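Local atomic coordinates of tRNA threonylcarbamoyladenosine biosynthesis protein TsaB (Pseudomonas aeruginosa, PDB entry 5BR9), a protein that probably takes part, as the TsaB partner of a TsaD-type enzyme, in making the threonylcarbamoyladenosine modification of tRNA. Residues 18-23 / 191-196; 102-107 / 120-125; 128-133 / 149-154; 164-169 / 184-189. All coordinates share one frame; numbering follows the deposited sequence. Where two conformers were deposited one is given.

Overall arrangement
Two mixed five-stranded sheets of the same strand order, the doubled lobe of the ASKHA (actin-like ATPase) fold, organise the four contacts. Contact 2 (102-107 with 120-125) sets helix 103-115 against the central strand of the second sheet. Contact 3 lies in the hairpin on one side of that strand, contact 4 at the parallel strands on the other, their centres about 11 and 15 Å from that of contact 2. The three follow one another along the chain. Contact 1 encloses them all, bringing the chain after strand 187-189 back to the first sheet; its centre is about 11 Å from that of contact 2, and Asp103 touches Ser18 and Pro194. The two lobes are thereby joined through their interior.

Contact 1: residues 18-23 / 191-196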
loop_
_atom_site.group_PDB
_atom_site.type_symbol
_atom_site.label_atom_id
_atom_site.label_comp_id
_atom_site.label_asym_id
_atom_site.label_seq_id
_atom_site.Cartn_x
_atom_site.Cartn_y
_atom_site.Cartn_z
ATOM N N SER A 18 7.415 5.250 -7.601
ATOM C CA SER A 18 7.120 6.614 -7.147
ATOM C C SER A 18 6.648 7.512 -8.291
ATOM O O SER A 18 6.193 8.643 -8.068
ATOM C CB SER A 18 8.347 7.224 -6.453
ATOM O OG SER A 18 9.420 7.419 -7.364
ATOM N N THR A 19 6.869 7.067 -9.522
ATOM C CA THR A 19 6.499 7.870 -10.681
ATOM C C THR A 19 5.618 7.066 -11.604
ATOM O O THR A 19 5.212 5.966 -11.251
ATOM C CB THR A 19 7.751 8.371 -11.467
ATOM O OG1 THR A 19 8.446 7.256 -12.047
ATOM C CG2 THR A 19 8.692 9.138 -10.557
ATOM N N GLU A 20 5.354 7.611 -12.791
ATOM C CA GLU A 20 4.643 6.890 -13.845
ATOM C C GLU A 20 5.494 5.705 -14.338
ATOM O O GLU A 20 4.997 4.803 -15.019
ATOM C CB GLU A 20 4.301 7.831 -15.006
ATOM C CG GLU A 20 5.518 8.309 -15.797
ATOM C CD GLU A 20 5.159 9.251 -16.941
ATOM O OE1 GLU A 20 6.063 9.983 -17.405
ATOM O OE2 GLU A 20 3.982 9.263 -17.374
ATOM N N ALA A 21 6.778 5.725 -13.987
ATOM C CA ALA A 21 7.691 4.625 -14.272
ATOM C C ALA A 21 7.603 3.565 -13.176
ATOM O O ALA A 21 7.481 3.883 -11.985
ATOM C CB ALA A 21 9.131 5.127 -14.402
ATOM N N CYS A 22 7.635 2.307 -13.595
ATOM C CA CYS A 22 7.686 1.189 -12.680
ATOM C C CYS A 22 8.961 0.395 -12.972
ATOM O O CYS A 22 9.213 0.005 -14.115
ATOM C CB CYS A 22 6.441 0.313 -12.820
ATOM S SG CYS A 22 6.349 -0.994 -11.582
ATOM N N SER A 23 9.800 0.179 -11.973
ATOM C CA SER A 23 11.038 -0.519 -12.275
ATOM C C SER A 23 11.495 -1.403 -11.126
ATOM O O SER A 23 11.153 -1.170 -9.954
ATOM C CB SER A 23 12.135 0.480 -12.660
ATOM O OG SER A 23 12.481 1.309 -11.579
ATOM N N SER A 191 13.186 15.942 -17.172
ATOM C CA SER A 191 12.325 14.780 -17.386
ATOM C C SER A 191 12.898 13.488 -16.775
ATOM O O SER A 191 12.284 12.423 -16.859
ATOM C CB SER A 191 12.050 14.591 -18.873
ATOM O OG SER A 191 13.161 13.978 -19.488
ATOM N N LEU A 192 14.065 13.582 -16.151
ATOM C CA LEU A 192 14.675 12.401 -15.522
ATOM C C LEU A 192 13.885 11.875 -14.324
ATOM O O LEU A 192 13.481 12.638 -13.432
ATOM C CB LEU A 192 16.108 12.704 -15.074
ATOM C CG LEU A 192 16.945 11.446 -14.837
ATOM C CD1 LEU A 192 17.299 10.752 -16.180
ATOM C CD2 LEU A 192 18.183 11.780 -14.011
ATOM N N LEU A 193 13.704 10.559 -14.305
ATOM C CA LEU A 193 12.912 9.863 -13.305
ATOM C C LEU A 193 13.794 8.857 -12.539
ATOM O O LEU A 193 14.883 8.532 -12.990
ATOM C CB LEU A 193 11.728 9.149 -13.985
ATOM C CG LEU A 193 10.712 10.029 -14.730
ATOM C CD1 LEU A 193 9.582 9.189 -15.326
ATOM C CD2 LEU A 193 10.134 11.110 -13.791
ATOM N N PRO A 194 13.346 8.409 -11.350
ATOM C CA PRO A 194 14.042 7.360 -10.599
ATOM C C PRO A 194 14.123 6.052 -11.377
ATOM O O PRO A 194 13.244 5.766 -12.160
ATOM C CB PRO A 194 13.175 7.189 -9.350
ATOM C CG PRO A 194 12.510 8.487 -9.184
ATOM C CD PRO A 194 12.228 8.976 -10.572
ATOM N N HIS A 195 15.174 5.278 -11.158
ATOM C CA HIS A 195 15.378 4.013 -11.853
ATOM C C HIS A 195 15.858 2.980 -10.812
ATOM O O HIS A 195 16.783 3.249 -10.036
ATOM C CB HIS A 195 16.389 4.214 -12.975
ATOM C CG HIS A 195 16.432 3.118 -13.984
ATOM N ND1 HIS A 195 16.708 1.808 -13.654
ATOM C CD2 HIS A 195 16.308 3.148 -15.331
ATOM C CE1 HIS A 195 16.701 1.070 -14.749
ATOM N NE2 HIS A 195 16.471 1.861 -15.782
ATOM N N ALA A 196 15.215 1.820 -10.766
ATOM C CA ALA A 196 15.553 0.799 -9.773
ATOM C C ALA A 196 17.026 0.382 -9.832
ATOM O O ALA A 196 17.606 -0.029 -8.820
ATOM C CB ALA A 196 14.662 -0.409 -9.945
HETATM O O HOH W 1 11.001 3.655 -11.787
#
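Thr19 presents its methyl CG2 to the Pro194 ring, the two side chains meeting tip to tip with CG2 3.5 Å from CD. The hydroxyl of the same threonine is used at home: a chi1 of 66° tucks OG1 in over its own backbone, where it accepts from Ala21 N at 3.0 Å and closes an ST turn just ahead of strand 21-28. Leu193 runs obliquely past Thr19 and turns CD1 toward Ala21 CB at 4.2 Å, while its CD2 faces Thr19 CG2. At the neighbouring atom of the proline ring, CG, Ser18 OG approaches at packing distance, its hydroxyl being bonded to Asp16 and weakly to Asp103. In the ASKHA fold of this family the segment 191-196 is a crossing from the second lobe to the first, and it ends as helix 196-208 begins. There the contact turns polar. Ser23 OG accepts from Ala196 N at 2.9 Å, a bent bond of 143°, and also binds a water that donates to Pro194 O at 3.1 Å. His195, the N-cap residue, points its CB away from strand 21-28, accepts from Glu197 N through ND1 and stacks its ring on Tyr36.

Contact 2: residues 102-107 / 120-125; sequences SDLAIL and VAAAID
Leu104 reaches from helix 103-115 onto strand 119-125, and its CB and both branches find partners. CB lies 4.1 Å from Ala122 CB. A chi1 of -67° turns CG away from the carbonyl, and the branch CD2 is carried on along the strand, 3.6 Å from Ala122 O, 3.8 Å from Ala122 CB and the same distance from CG1 of Ile124; the other branch, CD1, packs on Glu149 of the neighbouring hairpin. One turn later Leu107 comes to the same isoleucine with its own CD1, 3.6 Å from Ile124 CG1. Two leucine methyls, CD2 of Leu104 and CD1 of Leu107, thus meet the outer end of Ile124 side by side from the helix, and Ile124 CD1 also touches Asp103 CB at 4.1 Å. At Ala122 the helix comes close: CB is 3.5 Å from Leu104 O, and the axes of helix 103-107 and strand 120-125 approach to 7.8 Å, at 130° between their directions. Here helix 103-115, which follows the last strand of the first sheet, packs on the central strand of the second and leads into it. At the start of the helix, Ser102 OG caps through weak bonds from Leu104 N and Ala105 N, and Asp103 OD1 accepts from Gly73 N. The side-chain atoms that meet are apolar and the segments share no hydrogen bond, so side-chain shape and dispersion probably govern this part of the helix's seating.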
loop_
_atom_site.group_PDB
_atom_site.type_symbol
_atom_site.label_atom_id
_atom_site.label_comp_id
_atom_site.label_asym_id
_atom_site.label_seq_id
_atom_site.Cartn_x
_atom_site.Cartn_y
_atom_site.Cartn_z
ATOM N N SER A 102 15.673 7.390 -0.546
ATOM C CA SER A 102 15.097 8.588 -1.100
ATOM C C SER A 102 15.103 8.593 -2.613
ATOM O O SER A 102 16.112 8.305 -3.235
ATOM C CB SER A 102 15.853 9.826 -0.589
ATOM O OG SER A 102 15.474 10.947 -1.351
ATOM N N ASP A 103 13.986 9.000 -3.208
ATOM C CA ASP A 103 13.933 9.152 -4.644
ATOM C C ASP A 103 14.762 10.324 -5.176
ATOM O O ASP A 103 15.166 10.311 -6.337
ATOM C CB ASP A 103 12.485 9.271 -5.098
ATOM C CG ASP A 103 11.827 7.895 -5.230
ATOM O OD1 ASP A 103 11.041 7.501 -4.356
ATOM O OD2 ASP A 103 12.107 7.204 -6.226
ATOM N N LEU A 104 15.031 11.322 -4.335
ATOM C CA LEU A 104 15.955 12.402 -4.717
ATOM C C LEU A 104 17.381 11.835 -4.856
ATOM O O LEU A 104 18.086 12.127 -5.832
ATOM C CB LEU A 104 15.907 13.553 -3.675
ATOM C CG LEU A 104 14.579 14.340 -3.621
ATOM C CD1 LEU A 104 14.426 15.140 -2.342
ATOM C CD2 LEU A 104 14.412 15.270 -4.838
ATOM N N ALA A 105 17.787 10.991 -3.906
ATOM C CA ALA A 105 19.082 10.298 -4.005
ATOM C C ALA A 105 19.121 9.418 -5.244
ATOM O O ALA A 105 20.121 9.411 -5.971
ATOM C CB ALA A 105 19.365 9.460 -2.746
ATOM N N ILE A 106 18.029 8.702 -5.511
ATOM C CA ILE A 106 18.030 7.804 -6.660
ATOM C C ILE A 106 18.263 8.591 -7.955
ATOM O O ILE A 106 19.047 8.176 -8.823
ATOM C CB ILE A 106 16.735 6.986 -6.723
ATOM C CG1 ILE A 106 16.612 6.113 -5.479
ATOM C CG2 ILE A 106 16.726 6.129 -7.968
ATOM C CD1 ILE A 106 15.223 5.527 -5.299
ATOM N N LEU A 107 17.570 9.720 -8.084
ATOM C CA LEU A 107 17.778 10.638 -9.207
ATOM C C LEU A 107 19.236 11.072 -9.324
ATOM O O LEU A 107 19.765 11.195 -10.413
ATOM C CB LEU A 107 16.944 11.895 -9.034
ATOM C CG LEU A 107 15.492 11.924 -9.449
ATOM C CD1 LEU A 107 14.985 13.352 -9.180
ATOM C CD2 LEU A 107 15.378 11.535 -10.911
ATOM N N VAL A 120 24.869 16.929 -7.889
ATOM C CA VAL A 120 23.531 16.981 -8.473
ATOM C C VAL A 120 22.549 17.626 -7.513
ATOM O O VAL A 120 22.461 17.258 -6.341
ATOM C CB VAL A 120 23.021 15.584 -8.875
ATOM C CG1 VAL A 120 21.563 15.680 -9.329
ATOM C CG2 VAL A 120 23.878 14.991 -9.991
ATOM N N ALA A 121 21.841 18.625 -8.007
ATOM C CA ALA A 121 20.702 19.161 -7.282
ATOM C C ALA A 121 19.453 18.439 -7.815
ATOM O O ALA A 121 19.059 18.629 -8.957
ATOM C CB ALA A 121 20.606 20.691 -7.457
ATOM N N ALA A 122 18.879 17.565 -7.002
ATOM C CA ALA A 122 17.687 16.830 -7.390
ATOM C C ALA A 122 16.438 17.604 -6.980
ATOM O O ALA A 122 16.345 18.099 -5.863
ATOM C CB ALA A 122 17.700 15.448 -6.778
ATOM N N ALA A 123 15.496 17.730 -7.901
ATOM C CA ALA A 123 14.245 18.415 -7.625
ATOM C C ALA A 123 13.098 17.646 -8.241
ATOM O O ALA A 123 13.110 17.368 -9.437
ATOM C CB ALA A 123 14.267 19.869 -8.165
ATOM N N ILE A 124 12.117 17.311 -7.408
ATOM C CA ILE A 124 10.924 16.582 -7.820
ATOM C C ILE A 124 9.711 17.450 -7.548
ATOM O O ILE A 124 9.556 17.989 -6.451
ATOM C CB ILE A 124 10.817 15.220 -7.086
ATOM C CG1 ILE A 124 11.962 14.292 -7.513
ATOM C CG2 ILE A 124 9.455 14.589 -7.338
ATOM C CD1 ILE A 124 12.040 12.996 -6.708
ATOM N N ASP A 125 8.836 17.562 -8.534
ATOM C CA ASP A 125 7.660 18.391 -8.407
ATOM C C ASP A 125 6.836 17.911 -7.227
ATOM O O ASP A 125 6.636 16.723 -7.055
ATOM C CB ASP A 125 6.796 18.346 -9.666
ATOM C CG ASP A 125 5.734 19.424 -9.665
ATOM O OD1 ASP A 125 4.749 19.319 -10.415
ATOM O OD2 ASP A 125 5.860 20.365 -8.865
#

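Contact 3: residues 128-133 / 149-154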
loop_
_atom_site.group_PDB
_atom_site.type_symbol
_atom_site.label_atom_id
_atom_site.label_comp_id
_atom_site.label_asym_id
_atom_site.label_seq_id
_atom_site.Cartn_x
_atom_site.Cartn_y
_atom_site.Cartn_z
ATOM N N MET A 128 1.125 21.829 -5.098
ATOM C CA MET A 128 0.840 23.145 -4.526
ATOM C C MET A 128 2.000 24.139 -4.597
ATOM O O MET A 128 2.368 24.768 -3.607
ATOM C CB MET A 128 0.367 22.985 -3.073
ATOM C CG MET A 128 -0.951 22.224 -2.950
ATOM S SD MET A 128 -2.153 22.666 -4.246
ATOM C CE MET A 128 -2.336 21.092 -5.089
ATOM N N ASP A 129 2.544 24.287 -5.795
ATOM C CA ASP A 129 3.523 25.324 -6.102
ATOM C C ASP A 129 4.795 25.172 -5.283
ATOM O O ASP A 129 5.456 26.158 -4.963
ATOM C CB ASP A 129 2.932 26.727 -5.885
ATOM C CG ASP A 129 3.643 27.782 -6.712
ATOM O OD1 ASP A 129 4.183 27.399 -7.773
ATOM O OD2 ASP A 129 3.676 28.980 -6.315
ATOM N N GLU A 130 5.144 23.931 -4.968
ATOM C CA GLU A 130 6.400 23.650 -4.291
ATOM C C GLU A 130 7.130 22.493 -4.961
ATOM O O GLU A 130 6.544 21.740 -5.740
ATOM C CB GLU A 130 6.176 23.314 -2.818
ATOM C CG GLU A 130 5.598 24.466 -2.002
ATOM C CD GLU A 130 5.511 24.125 -0.533
ATOM O OE1 GLU A 130 4.986 23.038 -0.194
ATOM O OE2 GLU A 130 5.970 24.947 0.279
ATOM N N VAL A 131 8.414 22.357 -4.643
ATOM C CA VAL A 131 9.209 21.236 -5.105
ATOM C C VAL A 131 9.922 20.577 -3.949
ATOM O O VAL A 131 10.352 21.241 -3.003
ATOM C CB VAL A 131 10.241 21.667 -6.194
ATOM C CG1 VAL A 131 9.551 22.189 -7.441
ATOM C CG2 VAL A 131 11.182 22.739 -5.636
ATOM N N TYR A 132 10.098 19.265 -4.066
ATOM C CA TYR A 132 11.002 18.542 -3.216
ATOM C C TYR A 132 12.416 18.776 -3.721
ATOM O O TYR A 132 12.644 18.798 -4.931
ATOM C CB TYR A 132 10.661 17.063 -3.223
ATOM C CG TYR A 132 9.292 16.727 -2.674
ATOM C CD1 TYR A 132 9.016 16.840 -1.312
ATOM C CD2 TYR A 132 8.267 16.321 -3.515
ATOM C CE1 TYR A 132 7.761 16.521 -0.801
ATOM C CE2 TYR A 132 7.010 16.006 -3.012
ATOM C CZ TYR A 132 6.758 16.115 -1.656
ATOM O OH TYR A 132 5.504 15.796 -1.163
ATOM N N TRP A 133 13.354 18.967 -2.789
ATOM C CA TRP A 133 14.695 19.455 -3.096
ATOM C C TRP A 133 15.769 18.776 -2.253
ATOM O O TRP A 133 15.637 18.704 -1.043
ATOM C CB TRP A 133 14.732 20.966 -2.881
ATOM C CG TRP A 133 16.065 21.620 -3.071
ATOM C CD1 TRP A 133 16.979 21.939 -2.092
ATOM C CD2 TRP A 133 16.626 22.070 -4.301
ATOM N NE1 TRP A 133 18.063 22.573 -2.645
ATOM C CE2 TRP A 133 17.882 22.656 -3.999
ATOM C CE3 TRP A 133 16.190 22.044 -5.635
ATOM C CZ2 TRP A 133 18.706 23.202 -4.982
ATOM C CZ3 TRP A 133 17.013 22.581 -6.613
ATOM C CH2 TRP A 133 18.254 23.160 -6.278
ATOM N N GLU A 149 16.931 17.224 2.971
ATOM C CA GLU A 149 15.916 17.330 1.936
ATOM C C GLU A 149 14.875 18.282 2.456
ATOM O O GLU A 149 14.785 18.497 3.667
ATOM C CB GLU A 149 15.295 15.962 1.594
ATOM C CG GLU A 149 16.290 15.013 0.951
ATOM C CD GLU A 149 15.696 13.655 0.559
ATOM O OE1 GLU A 149 14.579 13.293 0.999
ATOM O OE2 GLU A 149 16.394 12.927 -0.168
ATOM N N ALA A 150 14.156 18.916 1.539
ATOM C CA ALA A 150 13.150 19.897 1.910
ATOM C C ALA A 150 12.080 19.974 0.837
ATOM O O ALA A 150 12.296 19.534 -0.298
ATOM C CB ALA A 150 13.802 21.261 2.113
ATOM N N VAL A 151 10.925 20.522 1.199
ATOM C CA VAL A 151 9.889 20.861 0.235
ATOM C C VAL A 151 9.734 22.372 0.302
ATOM O O VAL A 151 9.486 22.927 1.355
ATOM C CB VAL A 151 8.583 20.099 0.509
ATOM C CG1 VAL A 151 8.156 20.265 1.952
ATOM C CG2 VAL A 151 7.473 20.564 -0.445
ATOM N N LEU A 152 9.887 23.041 -0.832
ATOM C CA LEU A 152 10.128 24.478 -0.836
ATOM C C LEU A 152 9.507 25.154 -2.039
ATOM O O LEU A 152 9.459 24.555 -3.112
ATOM C CB LEU A 152 11.635 24.751 -0.866
ATOM C CG LEU A 152 12.561 24.300 0.258
ATOM C CD1 LEU A 152 14.006 24.297 -0.248
ATOM C CD2 LEU A 152 12.422 25.212 1.454
ATOM N N PRO A 153 9.090 26.428 -1.884
ATOM C CA PRO A 153 8.846 27.252 -3.069
ATOM C C PRO A 153 10.147 27.280 -3.866
ATOM O O PRO A 153 11.219 27.380 -3.274
ATOM C CB PRO A 153 8.535 28.636 -2.500
ATOM C CG PRO A 153 8.229 28.419 -1.071
ATOM C CD PRO A 153 9.013 27.217 -0.645
ATOM N N PRO A 154 10.059 27.194 -5.189
ATOM C CA PRO A 154 11.265 27.195 -6.018
ATOM C C PRO A 154 12.176 28.404 -5.753
ATOM O O PRO A 154 13.403 28.284 -5.873
ATOM C CB PRO A 154 10.703 27.209 -7.444
ATOM C CG PRO A 154 9.286 27.718 -7.295
ATOM C CD PRO A 154 8.823 27.177 -5.985
#
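Val131 and Leu152 exchange two backbone hydrogen bonds, Val131 N to Leu152 O and Leu152 N to Val131 O, each 2.9 Å long and the first nearly straight at 171°. Two residues along, Trp133 N gives to Ala150 O at 2.8 Å, and Ala150 N returns the bond to Trp133 O at 3.0 Å. These hydrogen-bonded pairs flank the non-hydrogen-bonded pair Tyr132 and Val151, where the alpha carbons come within 4.3 Å and CA-H groups of both residues lean on carbonyl oxygens opposite. The pattern is that of an antiparallel beta hairpin, strands 131-139 and 142-152, at one margin of the second lobe's sheet. Tyr132 and Val151 run alongside each other from the same face of the hairpin, with ring atom CD1 3.8 Å from Val151 CB. On the face that carries Val131 and Leu152, Trp133 keeps CG anti to its own N (chi1 176°), which swings the indole toward strand 119-125; NE1 donates to Ala158 O, and CD1 comes 4.2 Å from Leu152 CD1. Toward the strand ends, the extended Glu130 passes Val151 at a slant, OE1 3.5 Å from CG2, and runs beside Pro153. Beyond it, Pro154 CD rests against Asp129 O.

Contact 4: residues 164-169 / 184-189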
loop_
_atom_site.group_PDB
_atom_site.type_symbol
_atom_site.label_atom_id
_atom_site.label_comp_id
_atom_site.label_asym_id
_atom_site.label_seq_id
_atom_site.Cartn_x
_atom_site.Cartn_y
_atom_site.Cartn_z
ATOM N N ALA A 164 27.926 29.455 -8.907
ATOM C CA ALA A 164 28.547 29.828 -10.171
ATOM C C ALA A 164 29.421 28.714 -10.750
ATOM O O ALA A 164 29.823 28.796 -11.898
ATOM C CB ALA A 164 29.371 31.104 -9.995
ATOM N N ALA A 165 29.717 27.679 -9.970
ATOM C CA ALA A 165 30.501 26.555 -10.489
ATOM C C ALA A 165 29.700 25.802 -11.556
ATOM O O ALA A 165 28.515 25.568 -11.405
ATOM C CB ALA A 165 30.917 25.617 -9.366
ATOM N N ALA A 166 30.364 25.427 -12.639
ATOM C CA ALA A 166 29.684 24.899 -13.809
ATOM C C ALA A 166 29.642 23.364 -13.837
ATOM O O ALA A 166 29.364 22.764 -14.879
ATOM C CB ALA A 166 30.365 25.435 -15.072
ATOM N N ASP A 167 29.912 22.726 -12.701
ATOM C CA ASP A 167 30.017 21.267 -12.683
ATOM C C ASP A 167 28.772 20.574 -12.101
ATOM O O ASP A 167 28.552 19.379 -12.328
ATOM C CB ASP A 167 31.254 20.842 -11.895
ATOM C CG ASP A 167 31.164 21.238 -10.439
ATOM O OD1 ASP A 167 30.987 22.445 -10.169
ATOM O OD2 ASP A 167 31.242 20.342 -9.572
ATOM N N TRP A 168 27.953 21.307 -11.360
ATOM C CA TRP A 168 26.755 20.682 -10.804
ATOM C C TRP A 168 25.581 20.646 -11.808
ATOM O O TRP A 168 25.461 21.489 -12.698
ATOM C CB TRP A 168 26.340 21.377 -9.504
ATOM C CG TRP A 168 25.921 22.789 -9.633
ATOM C CD1 TRP A 168 26.731 23.874 -9.798
ATOM C CD2 TRP A 168 24.580 23.292 -9.569
ATOM N NE1 TRP A 168 25.976 25.024 -9.855
ATOM C CE2 TRP A 168 24.653 24.695 -9.713
ATOM C CE3 TRP A 168 23.328 22.695 -9.409
ATOM C CZ2 TRP A 168 23.522 25.507 -9.700
ATOM C CZ3 TRP A 168 22.199 23.508 -9.396
ATOM C CH2 TRP A 168 22.304 24.897 -9.535
ATOM N N PHE A 169 24.727 19.643 -11.641
ATOM C CA PHE A 169 23.711 19.272 -12.622
ATOM C C PHE A 169 22.338 19.269 -11.957
ATOM O O PHE A 169 22.201 18.857 -10.803
ATOM C CB PHE A 169 24.073 17.888 -13.207
ATOM C CG PHE A 169 23.115 17.350 -14.261
ATOM C CD1 PHE A 169 23.278 17.672 -15.601
ATOM C CD2 PHE A 169 22.104 16.457 -13.912
ATOM C CE1 PHE A 169 22.424 17.159 -16.572
ATOM C CE2 PHE A 169 21.252 15.927 -14.878
ATOM C CZ PHE A 169 21.408 16.282 -16.214
ATOM N N ARG A 184 20.660 28.586 -11.353
ATOM C CA ARG A 184 20.449 27.421 -12.202
ATOM C C ARG A 184 21.780 26.874 -12.708
ATOM O O ARG A 184 22.741 27.624 -12.881
ATOM C CB ARG A 184 19.523 27.759 -13.375
ATOM C CG ARG A 184 20.068 28.741 -14.396
ATOM C CD ARG A 184 19.506 28.398 -15.778
ATOM N NE ARG A 184 20.039 27.129 -16.271
ATOM C CZ ARG A 184 19.480 26.396 -17.228
ATOM N NH1 ARG A 184 18.351 26.790 -17.797
ATOM N NH2 ARG A 184 20.048 25.259 -17.606
ATOM N N PRO A 185 21.847 25.554 -12.928
ATOM C CA PRO A 185 23.078 24.932 -13.424
ATOM C C PRO A 185 23.293 25.180 -14.911
ATOM O O PRO A 185 22.370 25.611 -15.606
ATOM C CB PRO A 185 22.836 23.437 -13.173
ATOM C CG PRO A 185 21.349 23.294 -13.351
ATOM C CD PRO A 185 20.767 24.566 -12.754
ATOM N N VAL A 186 24.494 24.890 -15.394
ATOM C CA VAL A 186 24.764 24.974 -16.824
ATOM C C VAL A 186 23.853 23.996 -17.564
ATOM O O VAL A 186 23.289 24.330 -18.598
ATOM C CB VAL A 186 26.250 24.693 -17.132
ATOM C CG1 VAL A 186 26.467 24.595 -18.627
ATOM C CG2 VAL A 186 27.125 25.809 -16.569
ATOM N N ALA A 187 23.681 22.801 -17.010
ATOM C CA ALA A 187 22.874 21.781 -17.656
ATOM C C ALA A 187 21.887 21.089 -16.714
ATOM O O ALA A 187 22.171 20.869 -15.537
ATOM C CB ALA A 187 23.787 20.752 -18.295
ATOM N N LEU A 188 20.728 20.723 -17.246
ATOM C CA LEU A 188 19.732 20.009 -16.457
ATOM C C LEU A 188 18.906 19.020 -17.295
ATOM O O LEU A 188 18.929 19.046 -18.521
ATOM C CB LEU A 188 18.807 21.016 -15.747
ATOM C CG LEU A 188 18.112 22.132 -16.531
ATOM C CD1 LEU A 188 16.930 21.615 -17.321
ATOM C CD2 LEU A 188 17.655 23.226 -15.587
ATOM N N ASP A 189 18.181 18.144 -16.612
ATOM C CA ASP A 189 17.249 17.251 -17.264
ATOM C C ASP A 189 15.969 17.235 -16.432
ATOM O O ASP A 189 15.891 16.542 -15.421
ATOM C CB ASP A 189 17.819 15.825 -17.393
ATOM C CG ASP A 189 16.901 14.878 -18.189
ATOM O OD1 ASP A 189 15.746 15.253 -18.523
ATOM O OD2 ASP A 189 17.330 13.733 -18.466
HETATM O O HOH W 2 26.443 23.947 -13.228
HETATM O O HOH W 3 26.080 21.524 -15.127
#
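Trp168 and Pro185 meet at about a right angle, the proline ring standing on the indole. Pro185 CB sits 3.7 Å from the centroid of the six-membered ring and only 7° off its normal, a CH-pi contact over the face, while CD of the same proline lies 3.6 Å from Trp168 CH2. The indole is brought there by a chi1 of 65°, which folds the ring back over its own backbone toward Pro185; NE1 donates to Ala163 O. Phe169, the next residue, is turned otherwise. Its CG is anti to the backbone N (chi1 -180°), and the ring extends along the partner chain: CD1 is 3.4 Å from Ala187 O, Leu188 CA stands over one face, offset toward the rim, and CZ reaches Asp189 CB at 3.8 Å. Phenyl ring and carboxylate planes are nearly perpendicular, with Asp189 OD1 accepting from Ser191 N. The two segments enter neighbouring parallel strands, 168-171 and 187-189, at the edge of the second lobe's sheet. Direct backbone bonds come one residue on, from Gly170 to Ala187 and Asp189, while Trp168 O is bridged to Val186 N by a water that donates to the oxygen, and to Ala165 O as well, and accepts from the nitrogen at 3.1 Å. Behind the proline, in one of its two conformers, Arg184 reaches Pro185 O side-on with NE and NH2, the oxygen in the guanidinium plane. At the outer end, Ala166 CB touches Val186 CG2 at 3.6 Å.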